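Local coordinates for protein macrophomate synthase intermolecular Diels-Alderase (Macrophoma commelinae, PDB 1IZC) that belongs to the HpcH/HpaI aldolase family and folds as a TIM barrel that binds a magnesium ion together with pyruvic acid, at residues K188-V193 against G210-D215. The protein carries 1 engineered substitution. Residues are numbered along the deposited sequence; the frame is centred on the assembly and turned at random.
Sequences KGVENV and GDYMID. With MG (magnesium ion), chain B; PYR (pyruvic acid), chain C.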
ATOM      1  N   LYS A 188       6.330  23.255 -32.387  1.00 13.41           N
ATOM      2  CA  LYS A 188       6.637  24.575 -31.841  1.00 15.74           C
ATOM      3  C   LYS A 188       7.926  24.539 -31.020  1.00 15.54           C
ATOM      4  O   LYS A 188       8.675  25.518 -30.986  1.00 17.13           O
ATOM      5  CB  LYS A 188       5.482  25.080 -30.971  1.00 18.84           C
ATOM      6  CG  LYS A 188       4.261  25.515 -31.768  1.00 25.68           C
ATOM      7  CD  LYS A 188       3.235  26.201 -30.870  1.00 34.24           C
ATOM      8  CE  LYS A 188       2.087  26.782 -31.689  1.00 38.23           C
ATOM      9  NZ  LYS A 188       1.055  27.439 -30.832  1.00 47.93           N
ATOM     10  N   GLY A 189       8.179  23.412 -30.354  1.00 14.61           N
ATOM     11  CA  GLY A 189       9.393  23.293 -29.560  1.00 11.69           C
ATOM     12  C   GLY A 189      10.627  23.341 -30.451  1.00 14.10           C
ATOM     13  O   GLY A 189      11.612  24.021 -30.154  1.00 13.52           O
ATOM     14  N   VAL A 190      10.568  22.607 -31.551  1.00 14.62           N
ATOM     15  CA  VAL A 190      11.668  22.572 -32.500  1.00 16.42           C
ATOM     16  C   VAL A 190      11.848  23.954 -33.129  1.00 18.35           C
ATOM     17  O   VAL A 190      12.971  24.430 -33.309  1.00 16.39           O
ATOM     18  CB  VAL A 190      11.394  21.511 -33.589  1.00 15.72           C
ATOM     19  CG1 VAL A 190      12.363  21.684 -34.766  1.00 19.77           C
ATOM     20  CG2 VAL A 190      11.551  20.116 -32.985  1.00 15.06           C
ATOM     21  N   GLU A 191      10.740  24.616 -33.434  1.00 17.43           N
ATOM     22  CA  GLU A 191      10.819  25.936 -34.044  1.00 20.89           C
ATOM     23  C   GLU A 191      11.487  26.965 -33.131  1.00 20.09           C
ATOM     24  O   GLU A 191      12.078  27.941 -33.607  1.00 19.17           O
ATOM     25  CB  GLU A 191       9.417  26.409 -34.453  1.00 23.34           C
ATOM     26  CG  GLU A 191       8.733  25.444 -35.421  1.00 33.60           C
ATOM     27  CD  GLU A 191       7.384  25.924 -35.945  1.00 41.27           C
ATOM     28  OE1 GLU A 191       6.516  26.318 -35.132  1.00 40.90           O
ATOM     29  OE2 GLU A 191       7.190  25.882 -37.182  1.00 39.71           O
ATOM     30  N   ASN A 192      11.427  26.738 -31.822  1.00 17.51           N
ATOM     31  CA  ASN A 192      12.014  27.677 -30.871  1.00 15.15           C
ATOM     32  C   ASN A 192      13.219  27.075 -30.131  1.00 13.73           C
ATOM     33  O   ASN A 192      13.635  27.597 -29.098  1.00 13.60           O
ATOM     34  CB  ASN A 192      10.924  28.102 -29.872  1.00 14.97           C
ATOM     35  CG  ASN A 192      11.308  29.322 -29.053  1.00 19.18           C
ATOM     36  OD1 ASN A 192      11.996  30.227 -29.536  1.00 19.21           O
ATOM     37  ND2 ASN A 192      10.845  29.363 -27.805  1.00 18.15           N
ATOM     38  N   VAL A 193      13.798  26.005 -30.669  1.00 11.77           N
ATOM     39  CA  VAL A 193      14.915  25.347 -29.982  1.00 12.79           C
ATOM     40  C   VAL A 193      16.180  26.194 -29.853  1.00 14.45           C
ATOM     41  O   VAL A 193      16.940  26.041 -28.899  1.00 14.36           O
ATOM     42  CB  VAL A 193      15.262  23.978 -30.638  1.00 11.70           C
ATOM     43  CG1 VAL A 193      15.939  24.183 -31.990  1.00 14.65           C
ATOM     44  CG2 VAL A 193      16.167  23.174 -29.714  1.00 12.92           C
ATOM     45  N   GLY A 210       8.771  10.353 -30.432  1.00 18.59           N
ATOM     46  CA  GLY A 210       7.391   9.917 -30.557  1.00 17.90           C
ATOM     47  C   GLY A 210       6.397  11.056 -30.557  1.00 18.41           C
ATOM     48  O   GLY A 210       5.613  11.206 -31.503  1.00 16.25           O
ATOM     49  N   ASP A 211       6.408  11.858 -29.494  1.00 14.50           N
ATOM     50  CA  ASP A 211       5.484  12.975 -29.434  1.00 13.60           C
ATOM     51  C   ASP A 211       5.737  13.936 -30.586  1.00 14.37           C
ATOM     52  O   ASP A 211       4.795  14.483 -31.145  1.00 13.85           O
ATOM     53  CB  ASP A 211       5.582  13.708 -28.095  1.00 13.88           C
ATOM     54  CG  ASP A 211       4.734  13.045 -27.013  1.00 18.60           C
ATOM     55  OD1 ASP A 211       3.652  12.517 -27.344  1.00 19.75           O
ATOM     56  OD2 ASP A 211       5.132  13.062 -25.836  1.00 15.76           O
ATOM     57  N   TYR A 212       7.001  14.137 -30.954  1.00 13.42           N
ATOM     58  CA  TYR A 212       7.288  15.046 -32.062  1.00 13.34           C
ATOM     59  C   TYR A 212       6.635  14.545 -33.349  1.00 12.94           C
ATOM     60  O   TYR A 212       5.935  15.295 -34.036  1.00 16.60           O
ATOM     61  CB  TYR A 212       8.793  15.183 -32.301  1.00 13.01           C
ATOM     62  CG  TYR A 212       9.082  15.942 -33.581  1.00 13.68           C
ATOM     63  CD1 TYR A 212       8.947  17.332 -33.641  1.00 14.15           C
ATOM     64  CD2 TYR A 212       9.381  15.256 -34.755  1.00 16.71           C
ATOM     65  CE1 TYR A 212       9.098  18.023 -34.855  1.00 14.47           C
ATOM     66  CE2 TYR A 212       9.533  15.931 -35.972  1.00 18.26           C
ATOM     67  CZ  TYR A 212       9.387  17.306 -36.014  1.00 15.99           C
ATOM     68  OH  TYR A 212       9.494  17.959 -37.230  1.00 19.73           O
ATOM     69  N   MET A 213       6.868  13.279 -33.674  1.00 14.65           N
ATOM     70  CA  MET A 213       6.304  12.712 -34.889  1.00 17.28           C
ATOM     71  C   MET A 213       4.784  12.822 -34.929  1.00 18.53           C
ATOM     72  O   MET A 213       4.207  13.141 -35.965  1.00 18.87           O
ATOM     73  CB  MET A 213       6.738  11.257 -35.042  1.00 18.24           C
ATOM     74  CG  MET A 213       8.226  11.124 -35.335  1.00 25.29           C
ATOM     75  SD  MET A 213       8.722   9.444 -35.703  1.00 29.23           S
ATOM     76  CE  MET A 213       9.098   8.801 -34.053  1.00 40.97           C
ATOM     77  N   ILE A 214       4.126  12.578 -33.804  1.00 17.88           N
ATOM     78  CA  ILE A 214       2.674  12.688 -33.786  1.00 16.58           C
ATOM     79  C   ILE A 214       2.266  14.131 -34.056  1.00 17.74           C
ATOM     80  O   ILE A 214       1.381  14.402 -34.868  1.00 17.96           O
ATOM     81  CB  ILE A 214       2.108  12.233 -32.416  1.00 19.21           C
ATOM     82  CG1 ILE A 214       2.389  10.741 -32.225  1.00 19.21           C
ATOM     83  CG2 ILE A 214       0.613  12.526 -32.333  1.00 18.75           C
ATOM     84  CD1 ILE A 214       1.987  10.201 -30.854  1.00 19.81           C
ATOM     85  N   ASP A 215       2.938  15.065 -33.393  1.00 13.67           N
ATOM     86  CA  ASP A 215       2.617  16.466 -33.537  1.00 17.24           C
ATOM     87  C   ASP A 215       2.908  16.972 -34.943  1.00 16.17           C
ATOM     88  O   ASP A 215       2.227  17.866 -35.430  1.00 16.20           O
ATOM     89  CB  ASP A 215       3.401  17.290 -32.512  1.00 17.85           C
ATOM     90  CG  ASP A 215       2.911  18.724 -32.416  1.00 23.74           C
ATOM     91  OD1 ASP A 215       1.694  18.937 -32.201  1.00 22.37           O
ATOM     92  OD2 ASP A 215       3.742  19.646 -32.549  1.00 20.91           O
TER
HETATM   93 MG    MG B1001       6.975  12.649 -24.864  1.00 21.80          MG
HETATM   94  C   PYR C2001       8.662  11.035 -26.582  1.00 27.01           C
HETATM   95  O   PYR C2001       7.569  11.625 -26.683  1.00 18.57           O
HETATM   96  OXT PYR C2001       9.224  10.409 -27.514  1.00 26.17           O
HETATM   97  CA  PYR C2001       9.261  11.148 -25.201  1.00 18.39           C
HETATM   98  O3  PYR C2001       8.726  11.754 -24.259  1.00 19.67           O
HETATM   99  CB  PYR C2001      10.564  10.476 -25.052  1.00 17.63           C
HETATM  100  O   HOH W   1       3.578  22.268 -31.991  1.00 15.82           O
HETATM  101  O   HOH W   2       6.619  13.658 -22.953  1.00 14.91           O
HETATM  102  O   HOH W   3       6.049  10.676 -24.230  1.00 11.36           O
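Val190 meets Tyr212 where two short helices of the TIM barrel, 187-191 and 209-215, come together; they follow the fifth and sixth barrel strands, 179-184 and 205-207. From its CB, Tyr212 sends CG anti to the backbone N (chi1 171°), which carries the ring across the gap although CB itself does not aim at the other helix. Tyr212 CD1 lies 3.9 Å from Val190 CG2, and Tyr212 CE1 3.7 Å from the same methyl. Tyr212 CZ is 4.7 Å from Val190 CG2, and OH farther still. The valine side chain and the tyrosine cross at about a right angle, with CG2 approaching the ring obliquely. Phe207 and the helix 230-245, through Thr231, Phe232 and Ala235, pack round the same tyrosine; both it and Val190 are buried.

At the more open side the join is polar and indirect. Asp215 OD2 accepts a hydrogen bond from Val187 N and another, 2.7 Å long, from a water, which in turn accepts one from Lys188 N at 3.0 Å. One carboxylate oxygen thus serves the first turn of helix 187-191 both directly and through water.

The start of helix 209-215 faces the ligand: Gly210 N gives a hydrogen bond to pyruvic acid OXT, and Asp211 N to its O at 3.1 Å. Ser148 and Phe149 of a second subunit hydrogen-bond the Asp211 carboxylate. Together with Glu185 OE1, Asp211 OD2 binds the magnesium ion, at 2.1 Å.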